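Local coordinates for uncharacterized protein (PDB 3CEX) that is of unknown function but belongs to the DinB superfamily of helical-bundle proteins and forms a two-subunit assembly, at residues A[89-92]-A[93-97]; A[162-165]-A[166-169]; A[66-69]-A[70-74]. All coordinates share one frame; numbering follows the deposited sequence.

Contact 1 of 3, residues A[89-92]-A[93-97]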
loop_
_atom_site.group_PDB
_atom_site.type_symbol
_atom_site.label_atom_id
_atom_site.label_comp_id
_atom_site.label_asym_id
_atom_site.label_seq_id
_atom_site.Cartn_x
_atom_site.Cartn_y
_atom_site.Cartn_z
ATOM N N TRP A 89 20.877 -5.228 -2.765
ATOM C CA TRP A 89 21.120 -5.512 -1.361
ATOM C C TRP A 89 20.257 -4.580 -0.501
ATOM O O TRP A 89 19.662 -3.646 -1.002
ATOM C CB TRP A 89 22.610 -5.367 -1.063
ATOM C CG TRP A 89 23.071 -3.960 -0.967
ATOM C CD1 TRP A 89 23.139 -3.220 0.161
ATOM C CD2 TRP A 89 23.514 -3.108 -2.036
ATOM N NE1 TRP A 89 23.606 -1.962 -0.116
ATOM C CE2 TRP A 89 23.831 -1.854 -1.462
ATOM C CE3 TRP A 89 23.686 -3.278 -3.422
ATOM C CZ2 TRP A 89 24.329 -0.768 -2.225
ATOM C CZ3 TRP A 89 24.162 -2.189 -4.185
ATOM C CH2 TRP A 89 24.491 -0.958 -3.574
ATOM N N HIS A 90 20.192 -4.861 0.797
ATOM C CA HIS A 90 19.451 -4.045 1.732
ATOM C C HIS A 90 20.338 -2.869 2.172
ATOM O O HIS A 90 21.409 -3.056 2.755
ATOM C CB HIS A 90 18.991 -4.884 2.934
ATOM C CG HIS A 90 18.169 -4.113 3.917
ATOM N ND1 HIS A 90 18.668 -3.696 5.136
ATOM C CD2 HIS A 90 16.902 -3.631 3.840
ATOM C CE1 HIS A 90 17.737 -3.002 5.774
ATOM N NE2 HIS A 90 16.660 -2.941 5.008
ATOM N N HIS A 91 19.899 -1.650 1.864
ATOM C CA HIS A 91 20.688 -0.474 2.198
ATOM C C HIS A 91 20.841 -0.310 3.680
ATOM O O HIS A 91 19.885 -0.417 4.412
ATOM C CB HIS A 91 20.041 0.807 1.655
ATOM C CG HIS A 91 20.218 0.986 0.188
ATOM N ND1 HIS A 91 19.852 2.141 -0.472
ATOM C CD2 HIS A 91 20.730 0.153 -0.751
ATOM C CE1 HIS A 91 20.124 2.001 -1.756
ATOM N NE2 HIS A 91 20.663 0.808 -1.949
ATOM N N THR A 92 22.060 -0.024 4.105
ATOM C CA THR A 92 22.305 0.556 5.418
ATOM C C THR A 92 21.746 1.997 5.455
ATOM O O THR A 92 21.506 2.606 4.394
ATOM C CB THR A 92 23.812 0.526 5.740
ATOM O OG1 THR A 92 24.524 1.329 4.795
ATOM C CG2 THR A 92 24.329 -0.913 5.662
ATOM N N PRO A 93 21.476 2.527 6.667
ATOM C CA PRO A 93 21.015 3.904 6.780
ATOM C C PRO A 93 21.938 4.902 6.089
ATOM O O PRO A 93 21.485 5.858 5.493
ATOM C CB PRO A 93 21.012 4.159 8.296
ATOM C CG PRO A 93 20.847 2.828 8.898
ATOM C CD PRO A 93 21.557 1.865 7.984
ATOM N N GLU A 94 23.237 4.669 6.182
ATOM C CA GLU A 94 24.209 5.566 5.600
ATOM C C GLU A 94 24.234 5.471 4.080
ATOM O O GLU A 94 24.418 6.481 3.409
ATOM C CB GLU A 94 25.575 5.287 6.229
ATOM C CG GLU A 94 25.591 5.585 7.764
ATOM C CD GLU A 94 25.267 4.380 8.705
ATOM O OE1 GLU A 94 24.648 3.359 8.279
ATOM O OE2 GLU A 94 25.663 4.478 9.904
ATOM N N GLU A 95 23.994 4.278 3.539
ATOM C CA GLU A 95 23.815 4.098 2.091
ATOM C C GLU A 95 22.520 4.731 1.586
ATOM O O GLU A 95 22.514 5.355 0.512
ATOM C CB GLU A 95 23.854 2.621 1.709
ATOM C CG GLU A 95 25.260 2.014 1.749
ATOM C CD GLU A 95 25.285 0.505 1.500
ATOM O OE1 GLU A 95 24.293 -0.184 1.799
ATOM O OE2 GLU A 95 26.331 -0.005 1.057
ATOM N N ALA A 96 21.434 4.587 2.358
ATOM C CA ALA A 96 20.133 5.167 2.001
ATOM C C ALA A 96 20.185 6.700 1.921
ATOM O O ALA A 96 19.532 7.283 1.082
ATOM C CB ALA A 96 19.018 4.696 2.993
ATOM N N ALA A 97 20.943 7.346 2.807
ATOM C CA ALA A 97 21.115 8.803 2.774
ATOM C C ALA A 97 21.804 9.295 1.503
ATOM O O ALA A 97 21.762 10.474 1.213
ATOM C CB ALA A 97 21.913 9.271 3.994
#
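Glu95 reaches back along its own helix start to lie against the indole of Trp89, and its OE1 takes the ring N-H at the edge. Trp89 NE1 is 2.7 Å from Glu95 OE1, and the bond is nearly straight. OE1 sits close to the indole plane, but the indole meets the carboxylate from above its plane, with the two planes 60° apart. Glu95 OE1 also accepts a second, longer bond from Thr92 N, at 3.2 Å. That N-H comes on the anti side of the carboxylate. The two donors approach from opposite faces of the group, so one oxygen is gripped from both sides. The CG of Glu95 stands beside the backbone N, with chi1 -74°, and the chain then runs extended toward Trp89.

Thr92 is the N-cap of helix 93-96. Thr92 OG1 accepts from Glu95 N at 3.2 Å, while Glu95 OE1 accepts from Thr92 N. This reciprocal pair is a capping box. OG1 is placed between the backbone N and the carbonyl carbon, with chi1 63°, which turns it toward the first turn. Thr92 OG1 also touches Glu95 CG, 3.2 Å away. Pro93 follows as the first helical residue. The first helical backbone bond runs from Ala96 N to Thr92 O, 2.8 Å.

His91 is buried. Its CD2 lies over one face of the Trp89 ring, 3.4 Å above the plane and toward the rim. On the helix side, His91 ND1 is 3.9 Å from Ala96 CA. His91 ND1 is hydrogen-bonded to Trp46 NE1, outside the two segments, and the His91 ring also meets that of Trp49.

Contact 2 of 3, residues A[162-165]-A[166-169]. With ACY (acetic acid), chain C.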
loop_
_atom_site.group_PDB
_atom_site.type_symbol
_atom_site.label_atom_id
_atom_site.label_comp_id
_atom_site.label_asym_id
_atom_site.label_seq_id
_atom_site.Cartn_x
_atom_site.Cartn_y
_atom_site.Cartn_z
ATOM N N ALA A 162 5.589 7.175 2.124
ATOM C CA ALA A 162 6.002 8.522 1.631
ATOM C C ALA A 162 5.172 9.647 2.221
ATOM O O ALA A 162 5.696 10.720 2.507
ATOM C CB ALA A 162 5.951 8.583 0.104
ATOM N N VAL A 163 3.881 9.402 2.412
ATOM C CA VAL A 163 3.001 10.371 3.085
ATOM C C VAL A 163 3.469 10.688 4.498
ATOM O O VAL A 163 3.505 11.849 4.907
ATOM C CB VAL A 163 1.580 9.840 3.141
ATOM C CG1 VAL A 163 0.709 10.728 4.012
ATOM C CG2 VAL A 163 1.008 9.704 1.710
ATOM N N TYR A 164 3.847 9.644 5.233
ATOM C CA TYR A 164 4.358 9.785 6.599
ATOM C C TYR A 164 5.690 10.530 6.659
ATOM O O TYR A 164 5.863 11.411 7.484
ATOM C CB TYR A 164 4.366 8.397 7.302
ATOM C CG TYR A 164 3.073 8.088 8.053
ATOM C CD1 TYR A 164 1.873 8.695 7.718
ATOM C CD2 TYR A 164 3.051 7.199 9.107
ATOM C CE1 TYR A 164 0.695 8.449 8.431
ATOM C CE2 TYR A 164 1.893 6.963 9.816
ATOM C CZ TYR A 164 0.712 7.591 9.461
ATOM O OH TYR A 164 -0.461 7.355 10.161
ATOM N N THR A 165 6.641 10.164 5.812
ATOM C CA THR A 165 7.897 10.893 5.767
ATOM C C THR A 165 7.652 12.377 5.465
ATOM O O THR A 165 8.279 13.256 6.052
ATOM C CB THR A 165 8.803 10.353 4.674
ATOM O OG1 THR A 165 9.225 9.035 5.022
ATOM C CG2 THR A 165 10.046 11.269 4.517
ATOM N N ARG A 166 6.766 12.658 4.520
ATOM C CA ARG A 166 6.399 14.041 4.187
ATOM C C ARG A 166 5.901 14.773 5.418
ATOM O O ARG A 166 6.352 15.892 5.709
ATOM C CB ARG A 166 5.320 14.078 3.092
ATOM C CG ARG A 166 4.942 15.484 2.571
ATOM C CD ARG A 166 3.536 15.502 1.968
ATOM N NE ARG A 166 2.470 15.408 2.963
ATOM C CZ ARG A 166 1.342 14.693 2.836
ATOM N NH1 ARG A 166 0.449 14.711 3.815
ATOM N NH2 ARG A 166 1.095 13.959 1.754
ATOM N N ARG A 167 4.981 14.156 6.148
ATOM C CA ARG A 167 4.456 14.738 7.378
ATOM C C ARG A 167 5.538 15.026 8.407
ATOM O O ARG A 167 5.531 16.084 9.031
ATOM C CB ARG A 167 3.327 13.881 7.976
ATOM C CG ARG A 167 2.073 13.856 7.090
ATOM C CD ARG A 167 1.054 12.845 7.554
ATOM N NE ARG A 167 -0.150 12.839 6.723
ATOM C CZ ARG A 167 -1.259 12.141 6.999
ATOM N NH1 ARG A 167 -1.357 11.422 8.114
ATOM N NH2 ARG A 167 -2.296 12.180 6.172
ATOM N N LEU A 168 6.486 14.106 8.549
ATOM C CA LEU A 168 7.589 14.298 9.487
ATOM C C LEU A 168 8.540 15.383 9.038
ATOM O O LEU A 168 9.101 16.101 9.866
ATOM C CB LEU A 168 8.372 12.983 9.645
ATOM C CG LEU A 168 7.610 11.820 10.255
ATOM C CD1 LEU A 168 8.369 10.532 10.114
ATOM C CD2 LEU A 168 7.322 12.145 11.727
ATOM N N VAL A 169 8.702 15.541 7.729
ATOM C CA VAL A 169 9.705 16.461 7.210
ATOM C C VAL A 169 9.171 17.886 7.100
ATOM O O VAL A 169 9.867 18.847 7.459
ATOM C CB VAL A 169 10.270 15.981 5.836
ATOM C CG1 VAL A 169 11.182 17.047 5.225
ATOM C CG2 VAL A 169 11.012 14.637 6.000
HETATM C C ACY C . -2.527 12.734 2.665
HETATM O O ACY C . -1.907 12.734 1.558
HETATM O OXT ACY C . -2.131 13.366 3.682
HETATM C CH3 ACY C . -3.820 11.944 2.797
#
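Residues 162-169 are continuous alpha-helix, and four i to i+4 backbone bonds join the halves, from Arg166 N to Ala162 O through Val169 N to Thr165 O. This is the C-terminal part of helix 144-170, the last helix of the helical bundle expected of the DinB superfamily. It lies where the second subunit packs, and Tyr164 OH is hydrogen-bonded to Lys42 N of that subunit.

Val163 and Arg167 lie side by side, one turn apart, and point the same way. CG1 of Val163 stands anti to the backbone N, with chi1 171°, and comes over one face of the Arg167 guanidinium, 3.5 Å from Arg167 NE. No partner is modelled for this buried NE. Arg167 NH1 lies 3.6 Å from Tyr164 CE1. The ring and guanidinium planes are 35° apart. NH1 also bonds to Leu40 O of the second subunit and to a glycerol.

Thr165 and Val169 run alongside each other in the same way, their CG2 methyls 3.8 Å apart. Thr165 OG1 is hydrogen-bonded to Lys42 O of its own chain.

Arg166 bends at chi3, 72°, and this fold brings its guanidinium back over Val163 O. Its NH1 also makes a salt bridge to the terminal carboxylate of Lys172, and NH2 bonds to Thr24 OG1. Both arginines hold an acetic acid, probably present as acetate, that probably came from the crystallisation liquor. Arg166 NH2 bonds to O of this ligand at 3.2 Å. The ligand OXT is shared, taking Arg166 NH1 at 2.9 Å and Arg167 NH2 at 2.8 Å.

Contact 3 of 3, residues A[66-69]-A[70-74]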
loop_
_atom_site.group_PDB
_atom_site.type_symbol
_atom_site.label_atom_id
_atom_site.label_comp_id
_atom_site.label_asym_id
_atom_site.label_seq_id
_atom_site.Cartn_x
_atom_site.Cartn_y
_atom_site.Cartn_z
ATOM N N ASP A 66 17.086 -6.359 -19.895
ATOM C CA ASP A 66 17.947 -5.544 -19.031
ATOM C C ASP A 66 17.051 -4.485 -18.378
ATOM O O ASP A 66 16.165 -3.958 -19.037
ATOM C CB ASP A 66 19.056 -4.834 -19.843
ATOM C CG ASP A 66 20.390 -5.618 -19.889
ATOM O OD1 ASP A 66 20.509 -6.726 -19.293
ATOM O OD2 ASP A 66 21.341 -5.111 -20.535
ATOM N N PRO A 67 17.284 -4.155 -17.108
ATOM C CA PRO A 67 16.459 -3.114 -16.500
ATOM C C PRO A 67 16.671 -1.734 -17.124
ATOM O O PRO A 67 17.745 -1.454 -17.638
ATOM C CB PRO A 67 16.915 -3.123 -15.035
ATOM C CG PRO A 67 18.260 -3.669 -15.060
ATOM C CD PRO A 67 18.279 -4.685 -16.159
ATOM N N LEU A 68 15.643 -0.894 -17.091
ATOM C CA LEU A 68 15.709 0.456 -17.659
ATOM C C LEU A 68 16.768 1.309 -16.980
ATOM O O LEU A 68 17.360 2.188 -17.622
ATOM C CB LEU A 68 14.358 1.170 -17.542
ATOM C CG LEU A 68 13.131 0.452 -18.083
ATOM C CD1 LEU A 68 11.905 1.250 -17.686
ATOM C CD2 LEU A 68 13.192 0.223 -19.589
ATOM N N TRP A 69 16.998 1.046 -15.687
ATOM C CA TRP A 69 18.044 1.708 -14.902
ATOM C C TRP A 69 19.339 1.816 -15.710
ATOM O O TRP A 69 19.992 2.871 -15.720
ATOM C CB TRP A 69 18.303 0.914 -13.614
ATOM C CG TRP A 69 19.306 1.504 -12.664
ATOM C CD1 TRP A 69 20.510 0.971 -12.315
ATOM C CD2 TRP A 69 19.189 2.731 -11.929
ATOM N NE1 TRP A 69 21.139 1.771 -11.396
ATOM C CE2 TRP A 69 20.373 2.872 -11.157
ATOM C CE3 TRP A 69 18.223 3.732 -11.864
ATOM C CZ2 TRP A 69 20.594 3.958 -10.308
ATOM C CZ3 TRP A 69 18.430 4.806 -11.009
ATOM C CH2 TRP A 69 19.610 4.923 -10.256
ATOM N N LEU A 70 19.683 0.699 -16.355
ATOM C CA LEU A 70 20.809 0.572 -17.266
ATOM C C LEU A 70 20.440 0.861 -18.730
ATOM O O LEU A 70 21.048 1.707 -19.378
ATOM C CB LEU A 70 21.378 -0.847 -17.180
ATOM C CG LEU A 70 22.000 -1.262 -15.844
ATOM C CD1 LEU A 70 22.563 -2.692 -15.988
ATOM C CD2 LEU A 70 23.097 -0.285 -15.380
ATOM N N SER A 71 19.447 0.152 -19.248
ATOM C CA SER A 71 19.104 0.234 -20.672
ATOM C C SER A 71 18.665 1.631 -21.157
ATOM O O SER A 71 18.903 1.987 -22.300
ATOM C CB SER A 71 18.031 -0.800 -21.027
ATOM O OG SER A 71 16.725 -0.303 -20.764
ATOM N N GLN A 72 18.028 2.410 -20.295
ATOM C CA GLN A 72 17.673 3.814 -20.611
ATOM C C GLN A 72 18.617 4.809 -19.914
ATOM O O GLN A 72 18.414 6.012 -19.974
ATOM C CB GLN A 72 16.231 4.108 -20.220
ATOM C CG GLN A 72 15.192 3.503 -21.141
ATOM C CD GLN A 72 13.772 3.751 -20.685
ATOM O OE1 GLN A 72 13.525 4.372 -19.661
ATOM N NE2 GLN A 72 12.821 3.231 -21.441
ATOM N N HIS A 73 19.648 4.297 -19.250
ATOM C CA HIS A 73 20.676 5.132 -18.642
ATOM C C HIS A 73 20.205 6.045 -17.511
ATOM O O HIS A 73 20.794 7.078 -17.262
ATOM C CB HIS A 73 21.421 5.897 -19.753
ATOM C CG HIS A 73 21.955 4.975 -20.794
ATOM N ND1 HIS A 73 22.966 4.077 -20.521
ATOM C CD2 HIS A 73 21.553 4.726 -22.062
ATOM C CE1 HIS A 73 23.199 3.351 -21.598
ATOM N NE2 HIS A 73 22.354 3.724 -22.546
ATOM N N TRP A 74 19.192 5.615 -16.774
ATOM C CA TRP A 74 18.801 6.365 -15.578
ATOM C C TRP A 74 19.924 6.435 -14.550
ATOM O O TRP A 74 20.074 7.435 -13.865
ATOM C CB TRP A 74 17.531 5.797 -14.949
ATOM C CG TRP A 74 16.334 5.880 -15.832
ATOM C CD1 TRP A 74 15.779 4.863 -16.546
ATOM C CD2 TRP A 74 15.551 7.037 -16.114
ATOM N NE1 TRP A 74 14.687 5.305 -17.232
ATOM C CE2 TRP A 74 14.524 6.641 -16.991
ATOM C CE3 TRP A 74 15.598 8.363 -15.693
ATOM C CZ2 TRP A 74 13.566 7.528 -17.470
ATOM C CZ3 TRP A 74 14.654 9.245 -16.178
ATOM C CH2 TRP A 74 13.650 8.826 -17.053
HETATM O O HOH W 1 15.546 -2.731 -21.254
#
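Trp69 and Trp74 form the apolar centre, with CB of Trp74 3.8 Å from CE3 of Trp69. The side chains pass at a slant, and the backbone carbon of Trp74 lies over one face of the Trp69 ring, toward its rim. The CG of Trp69 is anti to the backbone N, with chi1 -177°, which carries the indole into the protein. There its NE1 bonds to Asp84 and its ring meets Trp49, Phe78 and Tyr110. Arg53 adds a cation-pi contact.

Trp74 turns its own edge to Leu68. Trp74 CD1 is 3.3 Å from Leu68 O and 4.1 Å from Leu68 CB. Leu68 runs alongside Gln72, with Leu68 CD2 3.6 Å from Gln72 NE2. The extended Gln72 chain puts Gln72 OE1 within 2.8 Å of Trp74 NE1. This bond falls on a lone pair in the carbonyl plane, although OE1 is tilted 21° from the indole plane. It helps set the Gln72 amide rotation, beside Leu68.

The polar edge is at the start of the turn. Ser71 N gives a nearly straight bond to Pro67 O, 2.8 Å, and Leu70 N adds a weak one to the same oxygen. A water O bridges Asp66 O, 2.6 Å, and Ser71 OG, 2.7 Å. Asp56 takes the backbone N-H groups of Leu68 and Trp69 through its two carboxylate oxygens. The segment holds one short helical turn, 68-71, with Pro67 at its N-cap position; Gln72 leaves helical geometry, and His73 stands at the N-cap position of helix 74-78, in the connection between bundle helices 44-62 and 104-124.

In the fold
Along the chain the order is contact 3, contact 1, contact 2. Contacts 3 and 1 lie in the long connection between helices 44-62 and 104-124, on short helices 68-71 and 93-96. Their centres are about 21 Å apart and their nearest atoms about 9 Å. Both reach helix 44-62 through Trp49, which meets His91 of contact 1 and Trp69 of contact 3. Contact 2 is on the last long helix, 144-170, with its centre about 19 Å from that of contact 1 and about 29 Å from that of contact 3, across the chain's centre from the latter. Contacts 1 and 3 thus join the connection to helix 44-62, while contact 2 meets the second subunit.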